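Local coordinates for protein neurotoxin (Clostridium botulinum, PDB 2QN0) that acts as the zinc-dependent light-chain protease of botulinum neurotoxin type C1, probably cleaving the SNARE proteins syntaxin and SNAP-25, at residues Val64-Ser69 / Ile256-Tyr261; Lys329-Val334 / Phe347-Asn352; Asn368-Lys373 / Val408-Gln413. All blocks are in the same frame, centred on the assembly; numbering follows the deposited sequence.

Overall arrangement
The three contacts join separate parts of a single zinc-protease chain, contact 1 at the surface and contacts 2 and 3 largely buried, and touch one another nowhere. Contacts 1 and 2 lie on opposite sides of the chain's centre, their centres 41 Å apart; contacts 1 and 3 come nearest, with about 9 Å between closest atoms, and contacts 2 and 3 keep about 17 Å. Of the zinc ligands His229, His233 and Glu269, contact 3 reaches His229, through Arg372. Contacts 1 and 2 relate less directly: Lys329 NZ of contact 2 bonds Leu238 O, at the end of helix 223-238, and Ile114 O, while contact 1 includes the loop entering strand 261-266, which leads into helix 267-273, the bearer of Glu269.

Contact 1 (Val64-Ser69 / Ile256-Tyr261); sequences VTSPKS and IFYSQY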
loop_
_atom_site.group_PDB
_atom_site.type_symbol
_atom_site.label_atom_id
_atom_site.label_comp_id
_atom_site.label_asym_id
_atom_site.label_seq_id
_atom_site.Cartn_x
_atom_site.Cartn_y
_atom_site.Cartn_z
ATOM N N VAL A 64 -21.023 -6.153 17.372
ATOM C CA VAL A 64 -19.889 -5.375 17.861
ATOM C C VAL A 64 -18.567 -5.868 17.283
ATOM O O VAL A 64 -18.104 -6.962 17.608
ATOM C CB VAL A 64 -19.797 -5.437 19.402
ATOM C CG1 VAL A 64 -18.649 -4.569 19.890
ATOM C CG2 VAL A 64 -21.111 -4.989 20.021
ATOM N N THR A 65 -17.963 -5.050 16.427
ATOM C CA THR A 65 -16.685 -5.383 15.808
ATOM C C THR A 65 -15.593 -4.568 16.496
ATOM O O THR A 65 -14.404 -4.880 16.396
ATOM C CB THR A 65 -16.691 -5.047 14.302
ATOM O OG1 THR A 65 -17.829 -5.656 13.678
ATOM C CG2 THR A 65 -15.423 -5.567 13.636
ATOM N N SER A 66 -16.016 -3.518 17.196
ATOM C CA SER A 66 -15.111 -2.635 17.921
ATOM C C SER A 66 -14.297 -3.448 18.929
ATOM O O SER A 66 -14.398 -4.674 18.963
ATOM C CB SER A 66 -15.924 -1.550 18.636
ATOM O OG SER A 66 -16.623 -0.742 17.706
ATOM N N PRO A 67 -13.481 -2.784 19.769
ATOM C CA PRO A 67 -13.198 -1.350 19.917
ATOM C C PRO A 67 -12.729 -0.666 18.635
ATOM O O PRO A 67 -12.764 0.558 18.526
ATOM C CB PRO A 67 -12.125 -1.325 21.001
ATOM C CG PRO A 67 -12.475 -2.506 21.837
ATOM C CD PRO A 67 -12.755 -3.554 20.793
ATOM N N LYS A 68 -12.285 -1.469 17.673
ATOM C CA LYS A 68 -11.796 -0.965 16.395
ATOM C C LYS A 68 -12.645 0.193 15.873
ATOM O O LYS A 68 -13.848 0.040 15.650
ATOM C CB LYS A 68 -11.785 -2.098 15.367
ATOM C CG LYS A 68 -11.019 -1.796 14.089
ATOM C CD LYS A 68 -9.531 -1.633 14.362
ATOM C CE LYS A 68 -8.735 -1.628 13.068
ATOM N NZ LYS A 68 -9.200 -0.563 12.139
ATOM N N SER A 69 -12.015 1.348 15.685
ATOM C CA SER A 69 -12.713 2.527 15.180
ATOM C C SER A 69 -13.187 2.262 13.757
ATOM O O SER A 69 -12.435 1.735 12.934
ATOM C CB SER A 69 -11.782 3.743 15.187
ATOM O OG SER A 69 -11.327 4.033 16.497
ATOM N N ILE A 256 -11.322 5.852 19.087
ATOM C CA ILE A 256 -11.978 7.155 19.070
ATOM C C ILE A 256 -13.070 7.309 20.131
ATOM O O ILE A 256 -13.584 8.409 20.344
ATOM C CB ILE A 256 -12.591 7.440 17.676
ATOM C CG1 ILE A 256 -13.709 6.439 17.374
ATOM C CG2 ILE A 256 -11.516 7.328 16.607
ATOM C CD1 ILE A 256 -14.389 6.662 16.032
ATOM N N PHE A 257 -13.420 6.206 20.789
ATOM C CA PHE A 257 -14.445 6.210 21.829
ATOM C C PHE A 257 -13.995 5.455 23.082
ATOM O O PHE A 257 -13.736 6.063 24.121
ATOM C CB PHE A 257 -15.739 5.576 21.306
ATOM C CG PHE A 257 -16.363 6.319 20.158
ATOM C CD1 PHE A 257 -16.688 7.666 20.277
ATOM C CD2 PHE A 257 -16.645 5.664 18.964
ATOM C CE1 PHE A 257 -17.285 8.353 19.220
ATOM C CE2 PHE A 257 -17.241 6.341 17.902
ATOM C CZ PHE A 257 -17.562 7.688 18.031
ATOM N N TYR A 258 -13.910 4.129 22.973
ATOM C CA TYR A 258 -13.506 3.265 24.084
ATOM C C TYR A 258 -12.197 3.674 24.751
ATOM O O TYR A 258 -11.461 4.521 24.244
ATOM C CB TYR A 258 -13.363 1.811 23.618
ATOM C CG TYR A 258 -14.628 1.152 23.108
ATOM C CD1 TYR A 258 -14.683 -0.231 22.939
ATOM C CD2 TYR A 258 -15.759 1.900 22.783
ATOM C CE1 TYR A 258 -15.828 -0.855 22.461
ATOM C CE2 TYR A 258 -16.914 1.283 22.301
ATOM C CZ TYR A 258 -16.939 -0.095 22.143
ATOM O OH TYR A 258 -18.073 -0.717 21.671
ATOM N N SER A 259 -11.917 3.053 25.893
ATOM C CA SER A 259 -10.698 3.322 26.644
ATOM C C SER A 259 -9.674 2.230 26.351
ATOM O O SER A 259 -9.968 1.266 25.647
ATOM C CB SER A 259 -10.990 3.372 28.147
ATOM O OG SER A 259 -11.492 2.133 28.617
ATOM N N GLN A 260 -8.477 2.388 26.905
ATOM C CA GLN A 260 -7.383 1.443 26.702
ATOM C C GLN A 260 -7.835 -0.013 26.623
ATOM O O GLN A 260 -8.340 -0.571 27.599
ATOM C CB GLN A 260 -6.358 1.611 27.822
ATOM C CG GLN A 260 -4.988 1.068 27.491
ATOM C CD GLN A 260 -3.936 1.568 28.450
ATOM O OE1 GLN A 260 -3.997 1.293 29.649
ATOM N NE2 GLN A 260 -2.967 2.317 27.932
ATOM N N TYR A 261 -7.654 -0.617 25.451
ATOM C CA TYR A 261 -8.029 -2.010 25.216
ATOM C C TYR A 261 -6.874 -2.772 24.563
ATOM O O TYR A 261 -6.063 -2.190 23.853
ATOM C CB TYR A 261 -9.275 -2.078 24.330
ATOM C CG TYR A 261 -9.119 -1.395 22.992
ATOM C CD1 TYR A 261 -8.638 -2.089 21.881
ATOM C CD2 TYR A 261 -9.432 -0.045 22.840
ATOM C CE1 TYR A 261 -8.470 -1.453 20.652
ATOM C CE2 TYR A 261 -9.267 0.599 21.619
ATOM C CZ TYR A 261 -8.785 -0.109 20.531
ATOM O OH TYR A 261 -8.609 0.534 19.329
#
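Pro67 fits between the rings of Tyr258 and Tyr261, joining the loop before helix 80-97 to a hairpin-like turn between strands 248-253 and 261-266. The turn is closed at its base by backbone bonding of Tyr261 to Thr253. The two loops, far apart in sequence, meet at the surface of the protease, and neither has regular structure here apart from the start of strand 261-266.

Packing is tightest on the proline. Its CB stands 3.3 Å from the centroid of the Tyr261 ring and 4° off the ring normal, a CH-pi contact almost exactly over the middle of the face. Tyr261 CG lies between its own backbone N and carbonyl carbon (chi1 58°), a setting that turns the ring's face to the proline. The second tyrosine comes to Pro67 across its side chain at about a right angle, with Tyr258 CD1 3.4 Å from Pro67 CG. A cis peptide bond precedes Pro67.

Toward solvent the fit is looser. The outer end of Tyr258 lies near Ser66, with OH 3.8 Å from Ser66 CB, and beyond it Val64 CG1 stays 4.3 Å from Tyr258 OH. All the touching residues are at least partly exposed, and Tyr258 and Val64 are the most open.

At the other end, Ser69 supplies the polar link. Its side chain lies against Ile256, OG being 3.3 Å from CG2, while its backbone O bonds Asn164 ND2. Ile256 N donates a nearly straight hydrogen bond (163°) to Ser69 OG over 3.2 Å.

Contact 2 (Lys329-Val334 / Phe347-Asn352); sequences KYRFVV and FVELYN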
loop_
_atom_site.group_PDB
_atom_site.type_symbol
_atom_site.label_atom_id
_atom_site.label_comp_id
_atom_site.label_asym_id
_atom_site.label_seq_id
_atom_site.Cartn_x
_atom_site.Cartn_y
_atom_site.Cartn_z
ATOM N N LYS A 329 16.326 -6.893 -9.427
ATOM C CA LYS A 329 15.380 -6.698 -8.329
ATOM C C LYS A 329 15.971 -7.123 -6.984
ATOM O O LYS A 329 15.988 -6.357 -6.021
ATOM C CB LYS A 329 14.109 -7.518 -8.573
ATOM C CG LYS A 329 13.159 -7.567 -7.377
ATOM C CD LYS A 329 12.005 -8.530 -7.618
ATOM C CE LYS A 329 11.095 -8.621 -6.396
ATOM N NZ LYS A 329 10.068 -9.694 -6.550
ATOM N N TYR A 330 16.451 -8.358 -6.939
ATOM C CA TYR A 330 17.011 -8.927 -5.719
ATOM C C TYR A 330 18.468 -8.560 -5.462
ATOM O O TYR A 330 19.033 -8.927 -4.429
ATOM C CB TYR A 330 16.857 -10.446 -5.762
ATOM C CG TYR A 330 15.417 -10.913 -5.811
ATOM C CD1 TYR A 330 14.568 -10.730 -4.721
ATOM C CD2 TYR A 330 14.904 -11.546 -6.944
ATOM C CE1 TYR A 330 13.248 -11.166 -4.755
ATOM C CE2 TYR A 330 13.581 -11.986 -6.989
ATOM C CZ TYR A 330 12.760 -11.793 -5.888
ATOM O OH TYR A 330 11.452 -12.227 -5.907
ATOM N N ARG A 331 19.070 -7.834 -6.399
ATOM C CA ARG A 331 20.463 -7.410 -6.287
ATOM C C ARG A 331 21.410 -8.600 -6.157
ATOM O O ARG A 331 22.361 -8.576 -5.372
ATOM C CB ARG A 331 20.636 -6.460 -5.098
ATOM C CG ARG A 331 19.780 -5.203 -5.223
ATOM C CD ARG A 331 20.011 -4.224 -4.092
ATOM N NE ARG A 331 19.091 -3.091 -4.180
ATOM C CZ ARG A 331 19.051 -2.089 -3.308
ATOM N NH1 ARG A 331 19.882 -2.070 -2.274
ATOM N NH2 ARG A 331 18.173 -1.106 -3.466
ATOM N N PHE A 332 21.140 -9.641 -6.936
ATOM C CA PHE A 332 21.979 -10.830 -6.923
ATOM C C PHE A 332 23.248 -10.545 -7.710
ATOM O O PHE A 332 23.344 -9.540 -8.415
ATOM C CB PHE A 332 21.254 -12.023 -7.554
ATOM C CG PHE A 332 20.086 -12.536 -6.751
ATOM C CD1 PHE A 332 20.080 -12.451 -5.361
ATOM C CD2 PHE A 332 19.022 -13.169 -7.386
ATOM C CE1 PHE A 332 19.034 -12.994 -4.617
ATOM C CE2 PHE A 332 17.971 -13.717 -6.651
ATOM C CZ PHE A 332 17.981 -13.628 -5.259
ATOM N N VAL A 333 24.223 -11.438 -7.580
ATOM C CA VAL A 333 25.489 -11.299 -8.284
ATOM C C VAL A 333 25.584 -12.381 -9.349
ATOM O O VAL A 333 25.065 -13.484 -9.175
ATOM C CB VAL A 333 26.688 -11.445 -7.318
ATOM C CG1 VAL A 333 28.000 -11.376 -8.093
ATOM C CG2 VAL A 333 26.637 -10.352 -6.266
ATOM N N VAL A 334 26.237 -12.056 -10.459
ATOM C CA VAL A 334 26.404 -13.016 -11.538
ATOM C C VAL A 334 27.878 -13.375 -11.645
ATOM O O VAL A 334 28.711 -12.523 -11.955
ATOM C CB VAL A 334 25.930 -12.440 -12.885
ATOM C CG1 VAL A 334 26.126 -13.471 -13.986
ATOM C CG2 VAL A 334 24.465 -12.037 -12.789
ATOM N N PHE A 347 22.400 -8.206 0.306
ATOM C CA PHE A 347 21.111 -8.592 0.867
ATOM C C PHE A 347 20.810 -7.813 2.143
ATOM O O PHE A 347 19.719 -7.267 2.311
ATOM C CB PHE A 347 21.076 -10.082 1.199
ATOM C CG PHE A 347 19.843 -10.493 1.945
ATOM C CD1 PHE A 347 18.647 -10.717 1.272
ATOM C CD2 PHE A 347 19.860 -10.600 3.332
ATOM C CE1 PHE A 347 17.485 -11.040 1.966
ATOM C CE2 PHE A 347 18.706 -10.920 4.037
ATOM C CZ PHE A 347 17.514 -11.141 3.355
ATOM N N VAL A 348 21.777 -7.782 3.053
ATOM C CA VAL A 348 21.595 -7.077 4.313
ATOM C C VAL A 348 21.229 -5.615 4.088
ATOM O O VAL A 348 20.359 -5.073 4.772
ATOM C CB VAL A 348 22.875 -7.157 5.179
ATOM C CG1 VAL A 348 22.772 -6.207 6.363
ATOM C CG2 VAL A 348 23.062 -8.582 5.671
ATOM N N GLU A 349 21.893 -4.984 3.126
ATOM C CA GLU A 349 21.635 -3.585 2.813
ATOM C C GLU A 349 20.211 -3.407 2.291
ATOM O O GLU A 349 19.499 -2.490 2.701
ATOM C CB GLU A 349 22.643 -3.086 1.774
ATOM C CG GLU A 349 22.384 -1.672 1.281
ATOM C CD GLU A 349 23.402 -1.217 0.252
ATOM O OE1 GLU A 349 23.641 -1.965 -0.720
ATOM O OE2 GLU A 349 23.957 -0.110 0.411
ATOM N N LEU A 350 19.799 -4.292 1.389
ATOM C CA LEU A 350 18.455 -4.236 0.823
ATOM C C LEU A 350 17.403 -4.466 1.903
ATOM O O LEU A 350 16.432 -3.708 2.016
ATOM C CB LEU A 350 18.300 -5.295 -0.273
ATOM C CG LEU A 350 16.898 -5.450 -0.874
ATOM C CD1 LEU A 350 16.464 -4.128 -1.504
ATOM C CD2 LEU A 350 16.911 -6.561 -1.920
ATOM N N TYR A 351 17.595 -5.511 2.702
ATOM C CA TYR A 351 16.642 -5.821 3.756
ATOM C C TYR A 351 16.488 -4.642 4.709
ATOM O O TYR A 351 15.379 -4.329 5.138
ATOM C CB TYR A 351 17.084 -7.060 4.541
ATOM C CG TYR A 351 15.998 -7.633 5.422
ATOM C CD1 TYR A 351 15.051 -8.519 4.909
ATOM C CD2 TYR A 351 15.903 -7.275 6.768
ATOM C CE1 TYR A 351 14.038 -9.039 5.714
ATOM C CE2 TYR A 351 14.893 -7.787 7.580
ATOM C CZ TYR A 351 13.966 -8.666 7.050
ATOM O OH TYR A 351 12.965 -9.172 7.848
ATOM N N ASN A 352 17.599 -3.989 5.042
ATOM C CA ASN A 352 17.553 -2.848 5.949
ATOM C C ASN A 352 16.765 -1.699 5.330
ATOM O O ASN A 352 15.976 -1.044 6.007
ATOM C CB ASN A 352 18.963 -2.373 6.298
ATOM C CG ASN A 352 18.951 -1.223 7.283
ATOM O OD1 ASN A 352 19.233 -0.081 6.927
ATOM N ND2 ASN A 352 18.605 -1.520 8.530
HETATM O O HOH W 1 22.029 -3.829 -1.705
#
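Arg331 lays its guanidinium against Leu350, and this methyl-over-guanidinium packing accounts for most of the surface shared by the two segments. Leu350 CD1 sits over the centre of one guanidinium face, 3.8 Å from Arg331 CZ. The extended chain from CG to NE carries the flat end of the arginine along helix 344-357 as far as Leu350 and Glu349. The other methyl of the leucine, CD2, points to the end of the neighbouring helix, 4.0 Å from Tyr330 O.

That helix, 319-330, stops in a Schellman motif. Arg331 is its C-prime residue, with positive phi (59°), and backbone bonds from Arg331 N and Phe332 N return into the last turn. The chain then turns toward strand 333-334, which pairs with strand 340-341, and comes back as helix 344-357: a helix, a two-stranded hairpin and a second helix, with Arg331 bridging the two helices.

Charge interactions lie at the surface edge. Arg331 NH1 and Glu349 OE1 are 4.1 Å apart, too far for a direct salt bridge. A water joins them instead, accepting from Arg331 NH1 over 2.8 Å, in the guanidinium plane, and donating to Glu349 OE1 over 2.7 Å. The direct salt bridge of Arg331 NH1 goes one helical turn further on, to Glu353. Arg109 brings a like charge close to Arg331 NH2, which the two glutamates probably help to offset.

Contact 3 (Asn368-Lys373 / Val408-Gln413); sequences NVQNRK and VLFMGQ
Gln413 meets the backbone of Gln370 with both ends of its side-chain amide. Gln370 N donates to Gln413 OE1 over 2.9 Å at 154°, and Gln413 NE2 returns a bond of the same length to Gln370 O. The fit is not flat: the NE2 donor lies 36° out of the carbonyl plane of Gln370. Even so, the paired bonds hold the terminal amide against rotation and satisfy the N-H and C=O of one loop residue. Gln413 is extended beyond CG (chi2 173°), which carries its amide across to the opposing loop.

Beside this pair lies the ring of Phe410. The CA of Gln370 stands over one face, offset toward the rim, and Phe410 CG is 3.8 Å from Gln370 CB. The carbonyl of Asn368 meets the ring at its edge and in its plane, with Asn368 O 3.5 Å from Phe410 CE1.

Both loops are shaped by their own backbones. Asn368, with positive phi, ends helix 360-366 in a Schellman motif and turns the chain into the 369-373 segment. On the other side, the 3-10 turn at 411-413 places Phe410 and Gln413 on the same loop face, with Gln413 N bonded to Phe410 O.

Further out, the amide of Gln413 gains second partners, Asn400 ND2 at its OE1 and Cys220 O at its NE2. The side chain of Gln370 bends back at chi2; its OE1 accepts from Asn371 N in the carbonyl plane, on a lone pair, and also from Asn207 N. Asn371 and Arg372 in turn bond Glu360 OE2, and Arg372 rests on the zinc ligand His229.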
loop_
_atom_site.group_PDB
_atom_site.type_symbol
_atom_site.label_atom_id
_atom_site.label_comp_id
_atom_site.label_asym_id
_atom_site.label_seq_id
_atom_site.Cartn_x
_atom_site.Cartn_y
_atom_site.Cartn_z
ATOM N N ASN A 368 8.812 16.546 6.394
ATOM C CA ASN A 368 8.612 17.604 7.378
ATOM C C ASN A 368 7.146 17.855 7.732
ATOM O O ASN A 368 6.652 18.977 7.612
ATOM C CB ASN A 368 9.250 18.904 6.877
ATOM C CG ASN A 368 9.323 19.967 7.953
ATOM O OD1 ASN A 368 9.833 19.724 9.049
ATOM N ND2 ASN A 368 8.818 21.158 7.647
ATOM N N VAL A 369 6.455 16.807 8.166
ATOM C CA VAL A 369 5.059 16.930 8.562
ATOM C C VAL A 369 4.885 16.373 9.965
ATOM O O VAL A 369 5.681 15.549 10.422
ATOM C CB VAL A 369 4.108 16.152 7.615
ATOM C CG1 VAL A 369 4.182 16.733 6.206
ATOM C CG2 VAL A 369 4.462 14.667 7.609
ATOM N N GLN A 370 3.852 16.841 10.654
ATOM C CA GLN A 370 3.550 16.356 11.992
ATOM C C GLN A 370 2.975 14.963 11.787
ATOM O O GLN A 370 2.342 14.697 10.765
ATOM C CB GLN A 370 2.501 17.256 12.655
ATOM C CG GLN A 370 2.125 16.857 14.079
ATOM C CD GLN A 370 3.304 16.933 15.034
ATOM O OE1 GLN A 370 4.264 16.171 14.910
ATOM N NE2 GLN A 370 3.239 17.860 15.992
ATOM N N ASN A 371 3.192 14.069 12.745
ATOM C CA ASN A 371 2.658 12.722 12.621
ATOM C C ASN A 371 2.594 12.041 13.980
ATOM O O ASN A 371 3.209 12.497 14.943
ATOM C CB ASN A 371 3.520 11.889 11.660
ATOM C CG ASN A 371 2.855 10.579 11.269
ATOM O OD1 ASN A 371 1.662 10.547 10.969
ATOM N ND2 ASN A 371 3.627 9.493 11.251
ATOM N N ARG A 372 1.839 10.950 14.050
ATOM C CA ARG A 372 1.711 10.202 15.292
ATOM C C ARG A 372 3.101 9.734 15.707
ATOM O O ARG A 372 3.928 9.400 14.862
ATOM C CB ARG A 372 0.777 9.006 15.088
ATOM C CG ARG A 372 1.136 8.116 13.902
ATOM C CD ARG A 372 0.072 7.046 13.677
ATOM N NE ARG A 372 0.314 6.270 12.461
ATOM C CZ ARG A 372 -0.510 5.336 11.994
ATOM N NH1 ARG A 372 -1.634 5.056 12.642
ATOM N NH2 ARG A 372 -0.215 4.684 10.872
ATOM N N LYS A 373 3.363 9.729 17.010
ATOM C CA LYS A 373 4.660 9.310 17.519
ATOM C C LYS A 373 4.838 7.795 17.435
ATOM O O LYS A 373 5.947 7.304 17.218
ATOM C CB LYS A 373 4.823 9.769 18.965
ATOM C CG LYS A 373 6.202 9.503 19.546
ATOM C CD LYS A 373 6.310 10.077 20.946
ATOM C CE LYS A 373 7.687 9.835 21.538
ATOM N NZ LYS A 373 7.778 10.392 22.918
ATOM N N VAL A 408 3.862 27.474 10.160
ATOM C CA VAL A 408 4.595 27.488 11.421
ATOM C C VAL A 408 4.058 26.426 12.375
ATOM O O VAL A 408 2.850 26.313 12.581
ATOM C CB VAL A 408 4.506 28.872 12.110
ATOM C CG1 VAL A 408 5.297 28.863 13.409
ATOM C CG2 VAL A 408 5.047 29.950 11.177
ATOM N N LEU A 409 4.971 25.647 12.946
ATOM C CA LEU A 409 4.621 24.584 13.882
ATOM C C LEU A 409 3.473 23.697 13.407
ATOM O O LEU A 409 2.570 23.358 14.176
ATOM C CB LEU A 409 4.294 25.174 15.259
ATOM C CG LEU A 409 5.472 25.872 15.954
ATOM C CD1 LEU A 409 5.036 26.408 17.307
ATOM C CD2 LEU A 409 6.623 24.890 16.117
ATOM N N PHE A 410 3.513 23.333 12.130
ATOM C CA PHE A 410 2.512 22.449 11.542
ATOM C C PHE A 410 1.062 22.866 11.778
ATOM O O PHE A 410 0.177 22.016 11.865
ATOM C CB PHE A 410 2.734 21.030 12.084
ATOM C CG PHE A 410 4.176 20.614 12.093
ATOM C CD1 PHE A 410 4.812 20.238 10.915
ATOM C CD2 PHE A 410 4.915 20.654 13.271
ATOM C CE1 PHE A 410 6.166 19.911 10.909
ATOM C CE2 PHE A 410 6.270 20.329 13.276
ATOM C CZ PHE A 410 6.897 19.956 12.091
ATOM N N MET A 411 0.807 24.168 11.865
ATOM C CA MET A 411 -0.554 24.642 12.096
ATOM C C MET A 411 -1.573 24.130 11.086
ATOM O O MET A 411 -2.754 23.985 11.409
ATOM C CB MET A 411 -0.588 26.173 12.126
ATOM C CG MET A 411 -0.389 26.753 13.509
ATOM S SD MET A 411 -0.516 28.549 13.524
ATOM C CE MET A 411 1.147 28.988 13.990
ATOM N N GLY A 412 -1.125 23.854 9.864
ATOM C CA GLY A 412 -2.040 23.354 8.850
ATOM C C GLY A 412 -2.672 22.025 9.234
ATOM O O GLY A 412 -3.776 21.695 8.791
ATOM N N GLN A 413 -1.966 21.259 10.060
ATOM C CA GLN A 413 -2.450 19.955 10.512
ATOM C C GLN A 413 -3.112 20.035 11.884
ATOM O O GLN A 413 -3.636 19.040 12.387
ATOM C CB GLN A 413 -1.289 18.965 10.583
ATOM C CG GLN A 413 -0.734 18.539 9.239
ATOM C CD GLN A 413 0.512 17.692 9.395
ATOM O OE1 GLN A 413 1.635 18.197 9.328
ATOM N NE2 GLN A 413 0.318 16.400 9.633
#